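Cellulase (Xanthomonas axonopodis pv. citri, PDB 5HOS) probably hydrolyses internal beta-1,4-glucosidic bonds of cellulose, as an endo-beta-1,4-glucanase of glycosyl hydrolase family 5. Local coordinates at residues I176-V190 / M214-E227. Residues are numbered along the deposited sequence; the frame is centred on the assembly and turned at random.
Sequences IDTIRKTGATNLILV and MASIRDPLNRYAIE. With SO4 (sulfate ion), chain B.
A bend at chi2 (-37°) turns Arg180 toward Asp219, whose carboxylate swings out with CG anti to its backbone N (chi1 179°). The flat groups meet side-on, nearly coplanar, in a buried salt bridge: Arg180 NE lies 2.8 Å from Asp219 OD1, and NH2 donates to OD2. NH1 and NH2 also grip Asn186 O; Ile188 CD1 sits over the centre of one guanidinium face, Leu221 CB over the opposite face. From above the carboxylate plane, Leu221 N reaches OD1 in an Asx turn and Arg223 N reaches OD2, so each oxygen accepts two bonds; these N-H groups hold the carboxylate in its turn, which Arg180 ties to the helix. Extended Arg223 donates from NH1 to Thr185 O (3.0 Å) and from NE and NH2 to a sulfate, probably from the crystallisation liquor, also bound by Lys28, Tyr29 and Arg266. Strands 188-190 and 224-227 pair in parallel, Val190 N donating to Ala225 O (2.9 Å) and Glu227 N to Val190 O; on the face carrying Val190, its CG1 packs 3.5 Å from Met214 CE. The contact joins helix 165-181 to adjacent strands of the (beta/alpha)8 barrel, between strands 152-155 and 267-273, with helix 248-262 packing on Met214 and Ile226.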
loop_
_atom_site.group_PDB
_atom_site.type_symbol
_atom_site.label_atom_id
_atom_site.label_comp_id
_atom_site.label_asym_id
_atom_site.label_seq_id
_atom_site.Cartn_x
_atom_site.Cartn_y
_atom_site.Cartn_z
ATOM N N ILE A 176 -5.225 15.244 -1.104
ATOM C CA ILE A 176 -4.625 15.368 -2.451
ATOM C C ILE A 176 -4.400 16.845 -2.785
ATOM O O ILE A 176 -3.305 17.241 -3.200
ATOM C CB ILE A 176 -5.503 14.705 -3.538
ATOM C CG1 ILE A 176 -5.501 13.178 -3.380
ATOM C CG2 ILE A 176 -5.061 15.085 -4.951
ATOM C CD1 ILE A 176 -6.672 12.494 -4.053
ATOM N N ASP A 177 -5.432 17.655 -2.586
ATOM C CA ASP A 177 -5.326 19.099 -2.856
ATOM C C ASP A 177 -4.227 19.758 -2.008
ATOM O O ASP A 177 -3.453 20.593 -2.506
ATOM C CB ASP A 177 -6.675 19.805 -2.641
ATOM C CG ASP A 177 -7.719 19.435 -3.695
ATOM O OD1 ASP A 177 -7.394 18.777 -4.712
ATOM O OD2 ASP A 177 -8.891 19.819 -3.511
ATOM N N THR A 178 -4.153 19.367 -0.736
ATOM C CA THR A 178 -3.132 19.870 0.182
ATOM C C THR A 178 -1.724 19.523 -0.292
ATOM O O THR A 178 -0.838 20.373 -0.301
ATOM C CB THR A 178 -3.362 19.303 1.594
ATOM O OG1 THR A 178 -4.659 19.708 2.052
ATOM C CG2 THR A 178 -2.300 19.788 2.563
ATOM N N ILE A 179 -1.535 18.269 -0.695
ATOM C CA ILE A 179 -0.262 17.822 -1.225
ATOM C C ILE A 179 0.141 18.668 -2.430
ATOM O O ILE A 179 1.274 19.144 -2.492
ATOM C CB ILE A 179 -0.279 16.320 -1.572
ATOM C CG1 ILE A 179 -0.313 15.510 -0.270
ATOM C CG2 ILE A 179 0.953 15.921 -2.381
ATOM C CD1 ILE A 179 -0.725 14.067 -0.447
ATOM N N ARG A 180 -0.784 18.861 -3.362
ATOM C CA ARG A 180 -0.482 19.624 -4.583
ATOM C C ARG A 180 -0.223 21.092 -4.316
ATOM O O ARG A 180 0.591 21.717 -5.014
ATOM C CB ARG A 180 -1.579 19.445 -5.649
ATOM C CG ARG A 180 -1.731 18.028 -6.201
ATOM C CD ARG A 180 -0.405 17.295 -6.369
ATOM N NE ARG A 180 -0.570 16.008 -7.035
ATOM C CZ ARG A 180 0.350 15.048 -7.054
ATOM N NH1 ARG A 180 1.534 15.223 -6.456
ATOM N NH2 ARG A 180 0.086 13.900 -7.666
ATOM N N LYS A 181 -0.872 21.646 -3.299
ATOM C CA LYS A 181 -0.631 23.041 -2.948
ATOM C C LYS A 181 0.815 23.260 -2.445
ATOM O O LYS A 181 1.337 24.363 -2.580
ATOM C CB LYS A 181 -1.680 23.557 -1.957
ATOM C CG LYS A 181 -1.827 25.068 -1.977
ATOM C CD LYS A 181 -3.085 25.554 -1.281
ATOM C CE LYS A 181 -3.272 27.046 -1.526
ATOM N NZ LYS A 181 -4.335 27.619 -0.659
ATOM N N THR A 182 1.480 22.210 -1.934
ATOM C CA THR A 182 2.905 22.315 -1.562
ATOM C C THR A 182 3.848 22.407 -2.762
ATOM O O THR A 182 5.004 22.778 -2.598
ATOM C CB THR A 182 3.424 21.132 -0.724
ATOM O OG1 THR A 182 3.504 19.953 -1.541
ATOM C CG2 THR A 182 2.561 20.882 0.503
ATOM N N GLY A 183 3.367 22.032 -3.945
ATOM C CA GLY A 183 4.186 21.964 -5.158
ATOM C C GLY A 183 4.755 20.582 -5.429
ATOM O O GLY A 183 5.340 20.346 -6.472
ATOM N N ALA A 184 4.561 19.649 -4.501
ATOM C CA ALA A 184 5.060 18.295 -4.654
ATOM C C ALA A 184 4.413 17.593 -5.841
ATOM O O ALA A 184 3.184 17.587 -5.974
ATOM C CB ALA A 184 4.796 17.507 -3.385
ATOM N N THR A 185 5.253 17.012 -6.694
ATOM C CA THR A 185 4.821 16.333 -7.907
ATOM C C THR A 185 4.800 14.815 -7.808
ATOM O O THR A 185 4.613 14.135 -8.814
ATOM C CB THR A 185 5.751 16.704 -9.070
ATOM O OG1 THR A 185 7.095 16.349 -8.716
ATOM C CG2 THR A 185 5.672 18.185 -9.351
ATOM N N ASN A 186 4.956 14.286 -6.599
ATOM C CA ASN A 186 5.012 12.854 -6.385
ATOM C C ASN A 186 3.747 12.128 -6.807
ATOM O O ASN A 186 2.645 12.685 -6.787
ATOM C CB ASN A 186 5.233 12.535 -4.909
ATOM C CG ASN A 186 6.374 13.327 -4.298
ATOM O OD1 ASN A 186 6.304 14.555 -4.214
ATOM N ND2 ASN A 186 7.391 12.647 -3.850
ATOM N N LEU A 187 3.920 10.864 -7.152
ATOM C CA LEU A 187 2.798 9.985 -7.365
ATOM C C LEU A 187 2.060 9.784 -6.047
ATOM O O LEU A 187 2.694 9.568 -5.001
ATOM C CB LEU A 187 3.279 8.647 -7.880
ATOM C CG LEU A 187 2.239 7.543 -7.976
ATOM C CD1 LEU A 187 1.227 7.846 -9.077
ATOM C CD2 LEU A 187 2.942 6.218 -8.169
ATOM N N ILE A 188 0.730 9.845 -6.120
ATOM C CA ILE A 188 -0.130 9.602 -4.974
ATOM C C ILE A 188 -0.961 8.343 -5.219
ATOM O O ILE A 188 -1.551 8.192 -6.266
ATOM C CB ILE A 188 -1.081 10.794 -4.691
ATOM C CG1 ILE A 188 -0.283 12.060 -4.384
ATOM C CG2 ILE A 188 -2.009 10.461 -3.522
ATOM C CD1 ILE A 188 -1.101 13.332 -4.425
ATOM N N LEU A 189 -1.017 7.453 -4.225
ATOM C CA LEU A 189 -1.895 6.295 -4.253
ATOM C C LEU A 189 -3.106 6.570 -3.357
ATOM O O LEU A 189 -2.956 6.850 -2.153
ATOM C CB LEU A 189 -1.150 5.038 -3.803
ATOM C CG LEU A 189 0.111 4.658 -4.587
ATOM C CD1 LEU A 189 0.684 3.362 -4.042
ATOM C CD2 LEU A 189 -0.137 4.542 -6.078
ATOM N N VAL A 190 -4.293 6.492 -3.962
ATOM C CA VAL A 190 -5.563 6.909 -3.339
ATOM C C VAL A 190 -6.440 5.674 -3.148
ATOM O O VAL A 190 -6.867 5.059 -4.129
ATOM C CB VAL A 190 -6.330 7.902 -4.241
ATOM C CG1 VAL A 190 -7.544 8.465 -3.508
ATOM C CG2 VAL A 190 -5.418 9.033 -4.691
ATOM N N MET A 214 -15.376 7.285 -5.608
ATOM C CA MET A 214 -14.027 7.453 -6.123
ATOM C C MET A 214 -14.004 7.883 -7.589
ATOM O O MET A 214 -12.971 8.339 -8.053
ATOM C CB MET A 214 -13.215 6.177 -5.906
ATOM C CG MET A 214 -13.099 5.766 -4.434
ATOM S SD MET A 214 -12.351 6.971 -3.295
ATOM C CE MET A 214 -10.792 7.212 -4.120
ATOM N N ALA A 215 -15.135 7.781 -8.294
ATOM C CA ALA A 215 -15.223 8.246 -9.695
ATOM C C ALA A 215 -14.936 9.733 -9.836
ATOM O O ALA A 215 -14.361 10.163 -10.838
ATOM C CB ALA A 215 -16.590 7.930 -10.284
ATOM N N SER A 216 -15.340 10.517 -8.839
ATOM C CA SER A 216 -15.170 11.962 -8.903
ATOM C C SER A 216 -13.838 12.455 -8.324
ATOM O O SER A 216 -13.601 13.664 -8.320
ATOM C CB SER A 216 -16.349 12.655 -8.212
ATOM O OG SER A 216 -16.472 12.224 -6.870
ATOM N N ILE A 217 -12.967 11.555 -7.854
ATOM C CA ILE A 217 -11.630 11.970 -7.392
ATOM C C ILE A 217 -10.869 12.659 -8.516
ATOM O O ILE A 217 -10.837 12.174 -9.651
ATOM C CB ILE A 217 -10.775 10.804 -6.848
ATOM C CG1 ILE A 217 -11.229 10.431 -5.440
ATOM C CG2 ILE A 217 -9.273 11.151 -6.789
ATOM C CD1 ILE A 217 -10.959 11.464 -4.354
ATOM N N ARG A 218 -10.256 13.785 -8.165
ATOM C CA ARG A 218 -9.428 14.552 -9.081
ATOM C C ARG A 218 -8.068 14.835 -8.423
ATOM O O ARG A 218 -7.909 14.764 -7.190
ATOM C CB ARG A 218 -10.139 15.849 -9.473
ATOM C CG ARG A 218 -11.446 15.647 -10.238
ATOM C CD ARG A 218 -11.252 15.105 -11.657
ATOM N NE ARG A 218 -12.529 14.778 -12.317
ATOM C CZ ARG A 218 -13.156 13.593 -12.289
ATOM N NH1 ARG A 218 -12.657 12.543 -11.635
ATOM N NH2 ARG A 218 -14.311 13.449 -12.936
ATOM N N ASP A 219 -7.084 15.104 -9.261
ATOM C CA ASP A 219 -5.744 15.457 -8.817
ATOM C C ASP A 219 -5.344 16.699 -9.599
ATOM O O ASP A 219 -5.245 16.619 -10.821
ATOM C CB ASP A 219 -4.772 14.309 -9.122
ATOM C CG ASP A 219 -3.336 14.609 -8.710
ATOM O OD1 ASP A 219 -3.015 15.750 -8.299
ATOM O OD2 ASP A 219 -2.497 13.685 -8.816
ATOM N N PRO A 220 -5.085 17.832 -8.910
ATOM C CA PRO A 220 -4.607 19.041 -9.624
ATOM C C PRO A 220 -3.387 18.871 -10.551
ATOM O O PRO A 220 -3.247 19.654 -11.494
ATOM C CB PRO A 220 -4.278 20.014 -8.488
ATOM C CG PRO A 220 -5.233 19.632 -7.403
ATOM C CD PRO A 220 -5.353 18.123 -7.487
ATOM N N LEU A 221 -2.516 17.892 -10.288
ATOM C CA LEU A 221 -1.385 17.576 -11.185
ATOM C C LEU A 221 -1.566 16.286 -12.002
ATOM O O LEU A 221 -0.691 15.912 -12.764
ATOM C CB LEU A 221 -0.069 17.500 -10.390
ATOM C CG LEU A 221 0.397 18.738 -9.612
ATOM C CD1 LEU A 221 1.793 18.517 -9.054
ATOM C CD2 LEU A 221 0.394 20.001 -10.461
ATOM N N ASN A 222 -2.701 15.617 -11.856
ATOM C CA ASN A 222 -3.000 14.396 -12.594
ATOM C C ASN A 222 -1.883 13.337 -12.556
ATOM O O ASN A 222 -1.469 12.824 -13.581
ATOM C CB ASN A 222 -3.386 14.736 -14.037
ATOM C CG ASN A 222 -4.168 13.619 -14.711
ATOM O OD1 ASN A 222 -4.730 12.739 -14.048
ATOM N ND2 ASN A 222 -4.210 13.650 -16.029
ATOM N N ARG A 223 -1.410 13.013 -11.352
ATOM C CA ARG A 223 -0.408 11.967 -11.178
ATOM C C ARG A 223 -0.740 11.125 -9.955
ATOM O O ARG A 223 -0.169 11.308 -8.872
ATOM C CB ARG A 223 1.000 12.544 -11.063
ATOM C CG ARG A 223 2.048 11.476 -11.340
ATOM C CD ARG A 223 3.407 11.817 -10.776
ATOM N NE ARG A 223 4.323 10.686 -10.897
ATOM C CZ ARG A 223 5.580 10.683 -10.458
ATOM N NH1 ARG A 223 6.100 11.759 -9.864
ATOM N NH2 ARG A 223 6.326 9.595 -10.614
ATOM N N TYR A 224 -1.672 10.203 -10.155
ATOM C CA TYR A 224 -2.169 9.352 -9.076
ATOM C C TYR A 224 -2.651 8.024 -9.617
ATOM O O TYR A 224 -2.803 7.846 -10.824
ATOM C CB TYR A 224 -3.299 10.065 -8.326
ATOM C CG TYR A 224 -4.615 10.161 -9.079
ATOM C CD1 TYR A 224 -4.796 11.083 -10.115
ATOM C CD2 TYR A 224 -5.680 9.333 -8.752
ATOM C CE1 TYR A 224 -6.011 11.173 -10.792
ATOM C CE2 TYR A 224 -6.887 9.414 -9.418
ATOM C CZ TYR A 224 -7.050 10.330 -10.442
ATOM O OH TYR A 224 -8.266 10.383 -11.079
ATOM N N ALA A 225 -2.865 7.078 -8.710
ATOM C CA ALA A 225 -3.515 5.824 -9.042
ATOM C C ALA A 225 -4.428 5.454 -7.894
ATOM O O ALA A 225 -4.223 5.899 -6.769
ATOM C CB ALA A 225 -2.494 4.721 -9.288
ATOM N N ILE A 226 -5.444 4.662 -8.212
ATOM C CA ILE A 226 -6.367 4.134 -7.220
ATOM C C ILE A 226 -5.733 2.886 -6.627
ATOM O O ILE A 226 -5.365 1.961 -7.349
ATOM C CB ILE A 226 -7.734 3.781 -7.847
ATOM C CG1 ILE A 226 -8.349 5.004 -8.546
ATOM C CG2 ILE A 226 -8.683 3.209 -6.796
ATOM C CD1 ILE A 226 -8.528 6.224 -7.660
ATOM N N GLU A 227 -5.632 2.860 -5.308
ATOM C CA GLU A 227 -5.024 1.751 -4.592
ATOM C C GLU A 227 -6.110 0.769 -4.224
ATOM O O GLU A 227 -7.094 1.154 -3.602
ATOM C CB GLU A 227 -4.335 2.248 -3.329
ATOM C CG GLU A 227 -3.840 1.125 -2.420
ATOM C CD GLU A 227 -2.968 1.590 -1.278
ATOM O OE1 GLU A 227 -2.345 2.644 -1.398
ATOM O OE2 GLU A 227 -2.890 0.878 -0.253
HETATM S S SO4 B . 3.895 7.291 -12.633
HETATM O O1 SO4 B . 2.917 8.377 -12.366
HETATM O O2 SO4 B . 4.640 7.606 -13.873
HETATM O O3 SO4 B . 4.836 7.185 -11.505
HETATM O O4 SO4 B . 3.180 6.017 -12.839
HETATM O O HOH W 1 8.142 13.764 -8.634
HETATM O O HOH W 2 -3.116 4.887 0.118
#